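Local coordinates for ferredoxin-NADP reductase (PDB 5TR9), which probably transfers electrons between NADP(H) and ferredoxin through its bound FAD, at residues 212-215 with 216-220. Residues are numbered along the deposited sequence; the frame is centred on the assembly and turned at random.
Sequences NSIE and QALHT
Asn212 and Gln216 open a local, intrahelical contact that runs from the N-cap to the Schellman motif of the short helix 213-218, which packs on the parallel sheet of the NAD-binding domain. Three successive i to i+4 backbone bonds define the helix: Gln216 N to Asn212 O (3.0 Å), Ala217 N to Ser213 O (2.9 Å) and Leu218 N to Ile214 O (3.0 Å).

Two faces can be told apart by their side chains. On the buried one, Ile214 and Leu218 lie alongside each other and point the same way, one turn apart. The touching branch of Ile214 is CG2, which is set anti to the backbone N because chi1 is -74°; it meets Leu218 CD1 at 3.9 Å. Beyond the helix, Leu218 rests on Val188 of strand 185-191 and Ile214 on Ile154 of strand 150-157, while Ile214 also packs against helix 205-210.

The solvent-facing side is polar and bridged by water. Gln216 uses both ends of its amide: NE2 donates to a water that in turn donates to Glu215 OE2 (2.9 Å), and OE1 accepts a weak bond from a second water, itself paired with Ser213 OG. The other carboxylate oxygen, Glu215 OE1, takes the backbone N-H of Leu222, so the two oxygens have separate partners. With CG anti to the backbone N (chi1 168°), Glu215 brings CG to 3.4 Å from Thr220 O.

At the C-terminal end the positive phi of His219 (55°) turns the chain out of the helix, and the reversal comes with bonds back into the last turn, among them His219 N to Gln216 O at 3.2 Å. The imidazole of His219 folds back over the last turn, with Gln216 O 3.5 Å above the ring plane, over its centre.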
ATOM      1  N   ASN A 212       3.171  13.704 -18.182  1.00 25.20           N
ATOM      2  CA  ASN A 212       2.749  12.514 -18.919  1.00 23.33           C
ATOM      3  C   ASN A 212       3.765  11.381 -18.877  1.00 25.37           C
ATOM      4  O   ASN A 212       3.655  10.432 -19.655  1.00 23.33           O
ATOM      5  CB  ASN A 212       2.408  12.860 -20.372  1.00 27.66           C
ATOM      6  CG  ASN A 212       1.244  13.807 -20.466  1.00 38.83           C
ATOM      7  OD1 ASN A 212       0.130  13.468 -20.076  1.00 41.47           O
ATOM      8  ND2 ASN A 212       1.495  15.011 -20.965  1.00 46.76           N
ATOM      9  N   SER A 213       4.739  11.429 -17.967  1.00 19.81           N
ATOM     10  CA  SER A 213       5.721  10.349 -17.902  1.00 18.90           C
ATOM     11  C   SER A 213       5.106   9.044 -17.405  1.00 20.77           C
ATOM     12  O   SER A 213       5.516   7.966 -17.845  1.00 23.21           O
ATOM     13  CB  SER A 213       6.900  10.745 -17.015  1.00 21.24           C
ATOM     14  OG  SER A 213       7.790  11.599 -17.720  1.00 31.08           O
ATOM     15  N   ILE A 214       4.139   9.107 -16.491  1.00 18.86           N
ATOM     16  CA  ILE A 214       3.529   7.861 -16.029  1.00 20.18           C
ATOM     17  C   ILE A 214       2.687   7.239 -17.138  1.00 18.29           C
ATOM     18  O   ILE A 214       2.781   6.033 -17.405  1.00 17.95           O
ATOM     19  CB  ILE A 214       2.726   8.098 -14.736  1.00 20.37           C
ATOM     20  CG1 ILE A 214       3.691   8.284 -13.554  1.00 20.06           C
ATOM     21  CG2 ILE A 214       1.781   6.920 -14.463  1.00 18.65           C
ATOM     22  CD1 ILE A 214       2.999   8.697 -12.259  1.00 21.63           C
ATOM     23  N   GLU A 215       1.890   8.052 -17.835  1.00 18.51           N
ATOM     24  CA  GLU A 215       1.140   7.553 -18.980  1.00 19.51           C
ATOM     25  C   GLU A 215       2.064   6.907 -20.007  1.00 19.89           C
ATOM     26  O   GLU A 215       1.758   5.836 -20.543  1.00 19.68           O
ATOM     27  CB  GLU A 215       0.350   8.707 -19.595  1.00 21.59           C
ATOM     28  CG  GLU A 215      -0.262   8.462 -20.937  1.00 26.72           C
ATOM     29  CD  GLU A 215      -1.095   9.650 -21.365  1.00 35.63           C
ATOM     30  OE1 GLU A 215      -2.279   9.722 -20.970  1.00 27.86           O
ATOM     31  OE2 GLU A 215      -0.554  10.532 -22.060  1.00 35.83           O
ATOM     32  N   GLN A 216       3.210   7.536 -20.281  1.00 18.50           N
ATOM     33  CA  GLN A 216       4.144   6.978 -21.256  1.00 23.58           C
ATOM     34  C   GLN A 216       4.773   5.681 -20.751  1.00 23.43           C
ATOM     35  O   GLN A 216       4.951   4.730 -21.527  1.00 24.66           O
ATOM     36  CB  GLN A 216       5.215   8.011 -21.597  1.00 28.50           C
ATOM     37  CG  GLN A 216       4.709   9.093 -22.543  1.00 42.89           C
ATOM     38  CD  GLN A 216       5.650  10.280 -22.662  1.00 55.83           C
ATOM     39  OE1 GLN A 216       6.827  10.199 -22.300  1.00 62.10           O
ATOM     40  NE2 GLN A 216       5.129  11.397 -23.165  1.00 52.68           N
ATOM     41  N   ALA A 217       5.109   5.622 -19.459  1.00 22.74           N
ATOM     42  CA  ALA A 217       5.712   4.415 -18.898  1.00 22.82           C
ATOM     43  C   ALA A 217       4.745   3.239 -18.924  1.00 26.50           C
ATOM     44  O   ALA A 217       5.173   2.084 -19.062  1.00 25.87           O
ATOM     45  CB  ALA A 217       6.190   4.678 -17.469  1.00 18.13           C
ATOM     46  N   LEU A 218       3.444   3.511 -18.800  1.00 18.93           N
ATOM     47  CA  LEU A 218       2.418   2.475 -18.817  1.00 19.18           C
ATOM     48  C   LEU A 218       1.973   2.093 -20.219  1.00 23.08           C
ATOM     49  O   LEU A 218       1.304   1.065 -20.372  1.00 22.84           O
ATOM     50  CB  LEU A 218       1.192   2.925 -18.018  1.00 16.47           C
ATOM     51  CG  LEU A 218       1.453   3.186 -16.531  1.00 15.69           C
ATOM     52  CD1 LEU A 218       0.174   3.641 -15.826  1.00 16.00           C
ATOM     53  CD2 LEU A 218       2.019   1.933 -15.829  1.00 16.45           C
ATOM     54  N   HIS A 219       2.307   2.894 -21.233  1.00 22.28           N
ATOM     55  CA  HIS A 219       1.862   2.654 -22.610  1.00 21.62           C
ATOM     56  C   HIS A 219       0.342   2.542 -22.678  1.00 24.72           C
ATOM     57  O   HIS A 219      -0.210   1.759 -23.452  1.00 25.95           O
ATOM     58  CB  HIS A 219       2.524   1.413 -23.204  1.00 24.63           C
ATOM     59  CG  HIS A 219       4.016   1.423 -23.104  1.00 38.96           C
ATOM     60  ND1 HIS A 219       4.812   2.164 -23.952  1.00 49.44           N
ATOM     61  CD2 HIS A 219       4.858   0.788 -22.255  1.00 46.26           C
ATOM     62  CE1 HIS A 219       6.081   1.980 -23.633  1.00 52.82           C
ATOM     63  NE2 HIS A 219       6.136   1.150 -22.606  1.00 48.43           N
ATOM     64  N   THR A 220      -0.334   3.338 -21.850  1.00 20.21           N
ATOM     65  CA  THR A 220      -1.788   3.354 -21.750  1.00 23.25           C
ATOM     66  C   THR A 220      -2.218   4.799 -21.567  1.00 21.34           C
ATOM     67  O   THR A 220      -1.799   5.443 -20.602  1.00 21.48           O
ATOM     68  CB  THR A 220      -2.275   2.509 -20.563  1.00 26.52           C
ATOM     69  OG1 THR A 220      -1.822   1.158 -20.706  1.00 27.81           O
ATOM     70  CG2 THR A 220      -3.797   2.526 -20.476  1.00 25.25           C
TER
HETATM   71  O   HOH W   1       7.136  12.781 -20.187  1.00 42.67           O
HETATM   72  O   HOH W   2       2.083  11.145 -23.024  1.00 53.33           O